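Local coordinates for ORC1-type DNA replication protein 2 (Aeropyrum pernix, PDB 1W5T) that binds ATP and probably hydrolyses it, binds DNA and takes part in regulating DNA replication as a Cdc6/Orc-type AAA+ protein, at residues 7-12 against 270-274; 19-25 against 225-230; 245-249 against 261-266. One frame throughout, in Å; residues are numbered along the deposited sequence.

Interaction 1: 7-12 against 270-274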
loop_
_atom_site.group_PDB
_atom_site.type_symbol
_atom_site.label_atom_id
_atom_site.label_comp_id
_atom_site.label_asym_id
_atom_site.label_seq_id
_atom_site.Cartn_x
_atom_site.Cartn_y
_atom_site.Cartn_z
ATOM N N GLY A 7 7.814 -29.233 13.263
ATOM C CA GLY A 7 9.097 -28.729 13.868
ATOM C C GLY A 7 8.898 -27.530 14.776
ATOM O O GLY A 7 8.476 -27.681 15.930
ATOM N N LEU A 8 9.200 -26.342 14.253
ATOM C CA LEU A 8 9.139 -25.116 15.038
ATOM C C LEU A 8 7.764 -24.458 15.001
ATOM O O LEU A 8 7.382 -23.725 15.889
ATOM C CB LEU A 8 10.213 -24.142 14.545
ATOM C CG LEU A 8 11.601 -24.284 15.179
ATOM C CD1 LEU A 8 12.433 -25.311 14.439
ATOM C CD2 LEU A 8 12.297 -22.949 15.205
ATOM N N PHE A 9 7.023 -24.735 13.956
ATOM C CA PHE A 9 5.779 -24.045 13.714
ATOM C C PHE A 9 4.649 -24.803 14.388
ATOM O O PHE A 9 4.628 -26.032 14.363
ATOM C CB PHE A 9 5.515 -23.986 12.205
ATOM C CG PHE A 9 6.448 -23.081 11.452
ATOM C CD1 PHE A 9 7.592 -23.586 10.860
ATOM C CD2 PHE A 9 6.172 -21.718 11.320
ATOM C CE1 PHE A 9 8.452 -22.744 10.147
ATOM C CE2 PHE A 9 7.028 -20.876 10.611
ATOM C CZ PHE A 9 8.160 -21.387 10.020
ATOM N N LYS A 10 3.712 -24.089 14.993
ATOM C CA LYS A 10 2.472 -24.743 15.382
ATOM C C LYS A 10 1.375 -24.512 14.332
ATOM O O LYS A 10 0.406 -25.264 14.293
ATOM C CB LYS A 10 2.051 -24.377 16.809
ATOM C CG LYS A 10 1.291 -23.063 17.028
ATOM C CD LYS A 10 0.915 -22.953 18.516
ATOM C CE LYS A 10 0.753 -21.525 18.972
ATOM N NZ LYS A 10 1.392 -21.290 20.286
ATOM N N ASP A 11 1.560 -23.482 13.486
ATOM C CA ASP A 11 0.708 -23.194 12.309
ATOM C C ASP A 11 1.409 -22.282 11.291
ATOM O O ASP A 11 1.353 -21.044 11.368
ATOM C CB ASP A 11 -0.638 -22.568 12.720
ATOM C CG ASP A 11 -1.677 -22.588 11.602
ATOM O OD1 ASP A 11 -1.345 -22.790 10.418
ATOM O OD2 ASP A 11 -2.885 -22.398 11.814
ATOM N N ARG A 12 2.062 -22.909 10.328
ATOM C CA ARG A 12 2.740 -22.231 9.244
ATOM C C ARG A 12 1.900 -21.200 8.430
ATOM O O ARG A 12 2.454 -20.326 7.746
ATOM C CB ARG A 12 3.239 -23.314 8.289
ATOM C CG ARG A 12 4.679 -23.205 7.864
ATOM C CD ARG A 12 5.091 -24.438 7.084
ATOM N NE ARG A 12 6.511 -24.674 7.205
ATOM C CZ ARG A 12 7.153 -25.637 7.853
ATOM N NH1 ARG A 12 8.460 -25.580 7.790
ATOM N NH2 ARG A 12 6.566 -26.616 8.540
ATOM N N CYS A 270 13.026 -19.378 11.129
ATOM C CA CYS A 270 12.442 -20.630 11.609
ATOM C C CYS A 270 12.722 -21.849 10.708
ATOM O O CYS A 270 13.072 -22.940 11.200
ATOM C CB CYS A 270 10.952 -20.461 11.812
ATOM S SG CYS A 270 10.614 -19.525 13.268
ATOM N N GLU A 271 12.573 -21.663 9.407
ATOM C CA GLU A 271 12.900 -22.728 8.463
ATOM C C GLU A 271 14.391 -23.063 8.375
ATOM O O GLU A 271 14.755 -24.219 8.122
ATOM C CB GLU A 271 12.197 -22.604 7.088
ATOM C CG GLU A 271 12.228 -21.261 6.381
ATOM C CD GLU A 271 11.106 -21.104 5.341
ATOM O OE1 GLU A 271 10.068 -21.798 5.448
ATOM O OE2 GLU A 271 11.249 -20.274 4.406
ATOM N N MET A 272 15.233 -22.056 8.616
ATOM C CA MET A 272 16.681 -22.237 8.741
ATOM C C MET A 272 17.032 -23.100 9.953
ATOM O O MET A 272 17.946 -23.928 9.872
ATOM C CB MET A 272 17.396 -20.888 8.828
ATOM C CG MET A 272 17.721 -20.263 7.478
ATOM S SD MET A 272 18.267 -18.521 7.688
ATOM C CE MET A 272 18.421 -18.040 6.045
ATOM N N ALA A 273 16.324 -22.896 11.065
ATOM C CA ALA A 273 16.461 -23.755 12.260
ATOM C C ALA A 273 16.024 -25.198 11.985
ATOM O O ALA A 273 16.779 -26.133 12.261
ATOM C CB ALA A 273 15.708 -23.185 13.435
ATOM N N GLU A 274 14.816 -25.372 11.457
ATOM C CA GLU A 274 14.315 -26.696 11.069
ATOM C C GLU A 274 15.331 -27.432 10.172
ATOM O O GLU A 274 15.759 -28.546 10.488
ATOM C CB GLU A 274 12.959 -26.588 10.342
ATOM C CG GLU A 274 11.805 -27.334 11.021
ATOM C CD GLU A 274 10.402 -26.754 10.728
ATOM O OE1 GLU A 274 9.673 -26.452 11.711
ATOM O OE2 GLU A 274 10.016 -26.607 9.523
#
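Glu274, on helix 270-274, reaches across to the irregular N-terminal segment 7-12 and grips it at two places. Its contacts with 7-12 begin beyond CB: CG packs 4.0 Å from Leu8 CD1, the two side chains running alongside with opposite headings. At the tip the carboxylate divides its work. Glu274 OE1 accepts the backbone N-H of Leu8 at 2.6 Å in a nearly straight bond (167°), while OE2 takes NH1 of Arg12 at 2.5 Å in a salt bridge, the oxygen lying 20° out of the guanidinium plane. A glutamate suits this place because its extended chain brings one carboxylate to both an amide and a charge. Were a leucine to stand here, Leu8 N would probably lose its acceptor and Arg12 the mate of its charge, leaving the guanidinium freer to turn. That guanidinium lies with one face over Phe9 CD1. Phe9, its CG anti to the carbonyl carbon (chi1 -70°), sends CZ to within 3.4 Å of Cys270 CB; Cys270 SG stands 5.0 Å from the ring centroid, an oblique sulfur-aromatic contact. Leu8 CD2 meets Ala273 CB at 3.9 Å; a bare methyl there suits the branched end of the leucine. Leu8 also touches Val236 and Phe9 touches Leu232. The whole is an N-terminal segment laid against a helix of the AAA+ lid domain.

Interaction 2: 19-25 against 225-230. With ANP (phosphoaminophosphonic acid-adenylate ester), chain D.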
loop_
_atom_site.group_PDB
_atom_site.type_symbol
_atom_site.label_atom_id
_atom_site.label_comp_id
_atom_site.label_asym_id
_atom_site.label_seq_id
_atom_site.Cartn_x
_atom_site.Cartn_y
_atom_site.Cartn_z
ATOM N N TYR A 19 -2.612 -14.090 5.388
ATOM C CA TYR A 19 -3.146 -14.378 6.686
ATOM C C TYR A 19 -3.521 -13.058 7.358
ATOM O O TYR A 19 -2.727 -12.104 7.369
ATOM C CB TYR A 19 -2.139 -15.142 7.536
ATOM C CG TYR A 19 -2.556 -15.301 8.959
ATOM C CD1 TYR A 19 -3.446 -16.329 9.343
ATOM C CD2 TYR A 19 -2.080 -14.428 9.945
ATOM C CE1 TYR A 19 -3.835 -16.489 10.687
ATOM C CE2 TYR A 19 -2.453 -14.574 11.278
ATOM C CZ TYR A 19 -3.321 -15.605 11.651
ATOM O OH TYR A 19 -3.702 -15.747 12.975
ATOM N N ILE A 20 -4.735 -13.020 7.898
ATOM C CA ILE A 20 -5.234 -11.899 8.699
ATOM C C ILE A 20 -5.347 -12.337 10.154
ATOM O O ILE A 20 -6.032 -13.312 10.456
ATOM C CB ILE A 20 -6.646 -11.475 8.199
ATOM C CG1 ILE A 20 -6.654 -11.289 6.644
ATOM C CG2 ILE A 20 -7.106 -10.211 8.921
ATOM C CD1 ILE A 20 -5.819 -10.063 6.152
ATOM N N PRO A 21 -4.657 -11.658 11.061
ATOM C CA PRO A 21 -4.679 -12.086 12.454
ATOM C C PRO A 21 -6.072 -11.902 13.054
ATOM O O PRO A 21 -6.796 -11.059 12.536
ATOM C CB PRO A 21 -3.571 -11.245 13.115
ATOM C CG PRO A 21 -3.213 -10.237 12.170
ATOM C CD PRO A 21 -3.745 -10.533 10.835
ATOM N N PRO A 22 -6.457 -12.688 14.073
ATOM C CA PRO A 22 -7.814 -12.573 14.666
ATOM C C PRO A 22 -8.044 -11.214 15.366
ATOM O O PRO A 22 -9.178 -10.849 15.596
ATOM C CB PRO A 22 -7.864 -13.698 15.711
ATOM C CG PRO A 22 -6.421 -14.045 16.016
ATOM C CD PRO A 22 -5.622 -13.693 14.756
ATOM N N GLU A 23 -6.965 -10.503 15.709
ATOM C CA GLU A 23 -7.038 -9.167 16.320
ATOM C C GLU A 23 -5.917 -8.319 15.792
ATOM O O GLU A 23 -4.900 -8.863 15.395
ATOM C CB GLU A 23 -6.906 -9.263 17.850
ATOM C CG GLU A 23 -8.272 -9.370 18.550
ATOM C CD GLU A 23 -8.250 -8.910 20.007
ATOM O OE1 GLU A 23 -7.122 -8.878 20.575
ATOM O OE2 GLU A 23 -9.344 -8.588 20.580
ATOM N N LEU A 24 -6.064 -7.003 15.791
ATOM C CA LEU A 24 -4.912 -6.131 15.498
ATOM C C LEU A 24 -4.319 -5.541 16.768
ATOM O O LEU A 24 -5.045 -5.090 17.638
ATOM C CB LEU A 24 -5.262 -4.991 14.550
ATOM C CG LEU A 24 -5.510 -5.270 13.058
ATOM C CD1 LEU A 24 -5.697 -3.954 12.296
ATOM C CD2 LEU A 24 -4.454 -6.105 12.418
ATOM N N ARG A 25 -2.998 -5.499 16.861
ATOM C CA ARG A 25 -2.350 -4.919 18.044
ATOM C C ARG A 25 -1.601 -3.612 17.755
ATOM O O ARG A 25 -1.095 -2.929 18.658
ATOM C CB ARG A 25 -1.395 -5.945 18.677
ATOM C CG ARG A 25 -2.087 -7.175 19.227
ATOM C CD ARG A 25 -1.304 -7.852 20.301
ATOM N NE ARG A 25 -1.815 -9.203 20.567
ATOM C CZ ARG A 25 -1.055 -10.247 20.888
ATOM N NH1 ARG A 25 0.266 -10.110 20.978
ATOM N NH2 ARG A 25 -1.628 -11.422 21.126
ATOM N N GLU A 225 5.656 -10.396 17.582
ATOM C CA GLU A 225 5.329 -11.125 18.795
ATOM C C GLU A 225 3.989 -11.876 18.689
ATOM O O GLU A 225 3.905 -13.022 19.112
ATOM C CB GLU A 225 5.399 -10.224 20.024
ATOM C CG GLU A 225 4.881 -10.888 21.273
ATOM C CD GLU A 225 4.791 -9.914 22.441
ATOM O OE1 GLU A 225 5.558 -10.042 23.403
ATOM O OE2 GLU A 225 3.941 -9.012 22.404
ATOM N N GLN A 226 2.991 -11.218 18.098
ATOM C CA GLN A 226 1.734 -11.817 17.711
ATOM C C GLN A 226 1.902 -12.945 16.668
ATOM O O GLN A 226 1.287 -13.989 16.808
ATOM C CB GLN A 226 0.764 -10.720 17.204
ATOM C CG GLN A 226 -0.591 -11.218 16.733
ATOM C CD GLN A 226 -1.473 -10.104 16.216
ATOM O OE1 GLN A 226 -1.053 -9.312 15.354
ATOM N NE2 GLN A 226 -2.711 -10.031 16.731
ATOM N N ARG A 227 2.729 -12.775 15.638
ATOM C CA ARG A 227 2.991 -13.924 14.752
ATOM C C ARG A 227 3.659 -15.123 15.503
ATOM O O ARG A 227 3.263 -16.286 15.346
ATOM C CB ARG A 227 3.810 -13.529 13.514
ATOM C CG ARG A 227 3.090 -12.762 12.410
ATOM C CD ARG A 227 1.551 -12.956 12.265
ATOM N NE ARG A 227 1.018 -11.772 11.639
ATOM C CZ ARG A 227 0.680 -11.675 10.364
ATOM N NH1 ARG A 227 0.756 -12.748 9.553
ATOM N NH2 ARG A 227 0.232 -10.494 9.896
ATOM N N ALA A 228 4.659 -14.856 16.321
ATOM C CA ALA A 228 5.256 -15.946 17.101
ATOM C C ALA A 228 4.189 -16.706 17.941
ATOM O O ALA A 228 3.983 -17.920 17.759
ATOM C CB ALA A 228 6.359 -15.444 17.968
ATOM N N GLU A 229 3.458 -15.965 18.773
ATOM C CA GLU A 229 2.387 -16.513 19.621
ATOM C C GLU A 229 1.372 -17.386 18.934
ATOM O O GLU A 229 1.046 -18.448 19.450
ATOM C CB GLU A 229 1.660 -15.405 20.380
ATOM C CG GLU A 229 2.448 -14.765 21.506
ATOM C CD GLU A 229 1.701 -13.608 22.116
ATOM O OE1 GLU A 229 2.253 -12.909 22.978
ATOM O OE2 GLU A 229 0.542 -13.377 21.751
ATOM N N LEU A 230 0.868 -16.950 17.774
ATOM C CA LEU A 230 -0.094 -17.712 16.985
ATOM C C LEU A 230 0.557 -18.787 16.127
ATOM O O LEU A 230 -0.090 -19.759 15.738
ATOM C CB LEU A 230 -0.833 -16.752 16.054
ATOM C CG LEU A 230 -1.509 -15.533 16.707
ATOM C CD1 LEU A 230 -1.969 -14.500 15.642
ATOM C CD2 LEU A 230 -2.676 -15.929 17.650
HETATM P PG ANP D . 2.092 -3.453 -0.480
HETATM O O1G ANP D . 3.010 -4.515 -1.221
HETATM O O2G ANP D . 0.642 -3.518 -1.133
HETATM O O3G ANP D . 2.672 -1.976 -0.537
HETATM P PB ANP D . 0.641 -3.493 2.131
HETATM O O1B ANP D . -0.801 -3.685 1.512
HETATM O O2B ANP D . 0.826 -1.994 2.512
HETATM N N3B ANP D . 1.909 -4.043 1.124
HETATM P PA ANP D . 0.049 -5.696 3.884
HETATM O O1A ANP D . -1.387 -5.391 4.519
HETATM O O2A ANP D . -0.126 -6.691 2.663
HETATM O O3A ANP D . 0.841 -4.340 3.505
HETATM O "O5'" ANP D . 1.032 -6.262 5.032
HETATM C "C5'" ANP D . 2.339 -6.849 4.927
HETATM C "C4'" ANP D . 2.376 -7.989 5.949
HETATM O "O4'" ANP D . 2.388 -7.469 7.284
HETATM C "C3'" ANP D . 1.127 -8.867 5.905
HETATM O "O3'" ANP D . 1.504 -10.172 6.241
HETATM C "C2'" ANP D . 0.226 -8.327 7.008
HETATM O "O2'" ANP D . -0.738 -9.236 7.540
HETATM C "C1'" ANP D . 1.258 -7.908 8.045
HETATM N N9 ANP D . 0.799 -6.731 8.773
HETATM C C8 ANP D . 0.849 -5.430 8.312
HETATM N N7 ANP D . 0.349 -4.553 9.217
HETATM C C5 ANP D . -0.002 -5.253 10.306
HETATM C C6 ANP D . -0.599 -5.061 11.667
HETATM N N6 ANP D . -0.950 -3.833 12.145
HETATM N N1 ANP D . -0.827 -6.147 12.455
HETATM C C2 ANP D . -0.526 -7.383 12.087
HETATM N N3 ANP D . 0.003 -7.695 10.877
HETATM C C4 ANP D . 0.284 -6.642 9.966
HETATM O O HOH W 1 -0.071 -12.195 7.056
HETATM O O HOH W 2 -1.370 -6.544 15.228
HETATM O O HOH W 3 2.219 -8.348 20.485
#
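Pro21 and Arg227 mark one point where the irregular segment 19-25 passes helix 225-230, with their CA atoms 8.2 Å apart, and Arg25 and Gln226 mark another at a similar spacing, so it is side chains that fill the gap. Gln226 carries the middle of the contact: stretched out with CG anti to the backbone N (chi1 179°), it sends NE2 to the carbonyl O of Glu23 at 2.8 Å, approaching from above the carbonyl plane. Its OE1 accepts a bond from a water that in turn accepts the backbone N-H of Arg25, so an amide, able to donate and accept at once, suits the position. Arg25 lies with one guanidinium face over Gln226 CB. Its NH2 makes a salt bridge to Glu229 OE2 (3.0 Å) in the plane of its guanidinium, and meets that oxygen on the syn side, somewhat off the carboxylate plane; a second water joins Arg25 NH1 to Glu225 OE2.

Closer to the nucleotide, Arg227 is bent at chi2 (-26°), which swings its guanidinium round to the ligand. NH2 donates to ANP O2' at 2.8 Å and to ANP N3 at 3.0 Å, reading ribose and base together. Arg227 NH1 sits at the edge of the Tyr19 ring, 3.3 Å from CD2, and also donates to a water that gives a bond to Tyr19 O and is hydrogen-bonded to both ribose hydroxyls, O2' and O3'. Val14 O takes a further bond from NH1. Leu230 CD1 touches both Tyr19 OH (3.4 Å) and Pro22 CD, while Pro21 CG and Leu24 CD2 lie against the adenine. This is the nucleotide pocket of an AAA+ ATPase, where an arginine of the lid and a loop ahead of the P-loop hold the adenosine between them.

Interaction 3: 245-249 against 261-266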
loop_
_atom_site.group_PDB
_atom_site.type_symbol
_atom_site.label_atom_id
_atom_site.label_comp_id
_atom_site.label_asym_id
_atom_site.label_seq_id
_atom_site.Cartn_x
_atom_site.Cartn_y
_atom_site.Cartn_z
ATOM N N ILE A 245 15.091 -8.352 14.536
ATOM C CA ILE A 245 14.488 -8.112 13.251
ATOM C C ILE A 245 13.987 -6.686 13.269
ATOM O O ILE A 245 14.392 -5.854 12.433
ATOM C CB ILE A 245 13.366 -9.108 12.958
ATOM C CG1 ILE A 245 13.930 -10.542 12.879
ATOM C CG2 ILE A 245 12.726 -8.771 11.602
ATOM C CD1 ILE A 245 12.897 -11.724 12.955
ATOM N N SER A 246 13.158 -6.395 14.277
ATOM C CA SER A 246 12.536 -5.079 14.434
ATOM C C SER A 246 13.544 -3.931 14.590
ATOM O O SER A 246 13.316 -2.863 14.043
ATOM C CB SER A 246 11.462 -5.073 15.543
ATOM O OG SER A 246 11.928 -5.600 16.762
ATOM N N ASP A 247 14.670 -4.171 15.265
ATOM C CA ASP A 247 15.730 -3.157 15.401
ATOM C C ASP A 247 16.351 -2.761 14.081
ATOM O O ASP A 247 16.775 -1.635 13.919
ATOM C CB ASP A 247 16.858 -3.622 16.331
ATOM C CG ASP A 247 16.629 -3.215 17.763
ATOM O OD1 ASP A 247 15.459 -3.018 18.165
ATOM O OD2 ASP A 247 17.565 -3.070 18.570
ATOM N N VAL A 248 16.422 -3.695 13.144
ATOM C CA VAL A 248 16.958 -3.401 11.818
ATOM C C VAL A 248 15.885 -2.825 10.903
ATOM O O VAL A 248 16.173 -1.858 10.197
ATOM C CB VAL A 248 17.609 -4.646 11.155
ATOM C CG1 VAL A 248 18.222 -4.304 9.802
ATOM C CG2 VAL A 248 18.657 -5.246 12.045
ATOM N N TYR A 249 14.666 -3.400 10.891
ATOM C CA TYR A 249 13.634 -2.969 9.905
ATOM C C TYR A 249 12.862 -1.690 10.262
ATOM O O TYR A 249 12.324 -1.002 9.372
ATOM C CB TYR A 249 12.687 -4.091 9.536
ATOM C CG TYR A 249 13.348 -5.244 8.797
ATOM C CD1 TYR A 249 12.780 -6.491 8.800
ATOM C CD2 TYR A 249 14.552 -5.071 8.114
ATOM C CE1 TYR A 249 13.368 -7.536 8.154
ATOM C CE2 TYR A 249 15.176 -6.125 7.476
ATOM C CZ TYR A 249 14.576 -7.363 7.482
ATOM O OH TYR A 249 15.165 -8.431 6.799
ATOM N N ARG A 261 8.400 -7.619 5.309
ATOM C CA ARG A 261 9.804 -7.998 5.359
ATOM C C ARG A 261 10.167 -8.577 6.716
ATOM O O ARG A 261 10.949 -9.501 6.785
ATOM C CB ARG A 261 10.688 -6.809 5.085
ATOM C CG ARG A 261 11.736 -7.058 4.058
ATOM C CD ARG A 261 12.498 -5.790 3.583
ATOM N NE ARG A 261 13.596 -6.241 2.759
ATOM C CZ ARG A 261 14.908 -6.019 2.897
ATOM N NH1 ARG A 261 15.693 -6.617 2.017
ATOM N NH2 ARG A 261 15.443 -5.224 3.822
ATOM N N ALA A 262 9.624 -8.008 7.794
ATOM C CA ALA A 262 9.929 -8.476 9.135
ATOM C C ALA A 262 9.424 -9.907 9.368
ATOM O O ALA A 262 10.186 -10.762 9.849
ATOM C CB ALA A 262 9.388 -7.539 10.179
ATOM N N ILE A 263 8.168 -10.142 8.971
ATOM C CA ILE A 263 7.527 -11.428 9.102
ATOM C C ILE A 263 8.214 -12.524 8.279
ATOM O O ILE A 263 8.338 -13.667 8.754
ATOM C CB ILE A 263 6.021 -11.311 8.749
ATOM C CG1 ILE A 263 5.297 -10.594 9.870
ATOM C CG2 ILE A 263 5.380 -12.674 8.570
ATOM C CD1 ILE A 263 3.961 -10.087 9.436
ATOM N N VAL A 264 8.647 -12.186 7.077
ATOM C CA VAL A 264 9.316 -13.127 6.181
ATOM C C VAL A 264 10.690 -13.507 6.790
ATOM O O VAL A 264 11.075 -14.686 6.802
ATOM C CB VAL A 264 9.467 -12.535 4.742
ATOM C CG1 VAL A 264 10.299 -13.411 3.880
ATOM C CG2 VAL A 264 8.102 -12.388 4.080
ATOM N N ALA A 265 11.410 -12.528 7.312
ATOM C CA ALA A 265 12.615 -12.806 8.098
ATOM C C ALA A 265 12.412 -13.820 9.217
ATOM O O ALA A 265 13.229 -14.713 9.395
ATOM C CB ALA A 265 13.206 -11.514 8.669
ATOM N N LEU A 266 11.353 -13.647 9.996
ATOM C CA LEU A 266 11.086 -14.515 11.125
ATOM C C LEU A 266 10.738 -15.914 10.575
ATOM O O LEU A 266 11.251 -16.923 11.072
ATOM C CB LEU A 266 9.983 -13.920 12.031
ATOM C CG LEU A 266 9.409 -14.820 13.137
ATOM C CD1 LEU A 266 10.532 -15.297 14.011
ATOM C CD2 LEU A 266 8.395 -14.137 14.023
#
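Ile245 and Tyr249, one turn apart on helix 245-249, face helix 261-266 in the helical lid of the AAA+ module. The short axes approach to 10.0 Å and run roughly antiparallel, at 144°. At this spacing the small alanines present methyls to the larger side chains: Ile245 CG2, anti to the backbone N, reaches Ala262 CB at 3.8 Å and Ala265 CB at 4.0 Å, while its other branch ends in CD1 against Leu266 CB at 3.8 Å. Ile245 and Leu266 cross at about a right angle, so the methyl at the end of one touches the stem of the other. Tyr249 turns one edge of its ring to the backbone of the partner helix, with Ala262 CA in the ring plane, 3.5 Å from CD1. Arg261 crosses the ring at about a right angle and puts its CB over one face; its guanidinium plane lies 43° from the ring. Helices 217-231 and 283-292 close in on Ile245, through Leu224, Val286 and Val290. A tyrosine suits this buried place because its ring packs among methyls while its hydroxyl makes a weak hydrogen bond to Val290 O; next to that packing, Tyr249 CE1 lies 3.4 Å from Arg261 O.

In the fold
From the N terminus, 7-12 opens the outermost loop, which closes 258 residues later when the chain reaches 270-274 (interaction 1). Within it, 19-25 leads into helix 28-43 and meets 225-230 (interaction 2) after the P-loop and the parallel sheet have been traversed. Interaction 3 then closes a short loop between helices 239-249 and 259-275. Interactions 2 and 3 follow in series, both enclosed by interaction 1, and none cross. Interactions 1 and 3 share helix 259-275, while interactions 2 and 3 meet where Arg227 packs on Ile263. Together they tie the N-terminal segment to helices 217-231 and 259-275 and pack helix 239-249 against the latter; the nucleotide lies beside interaction 2.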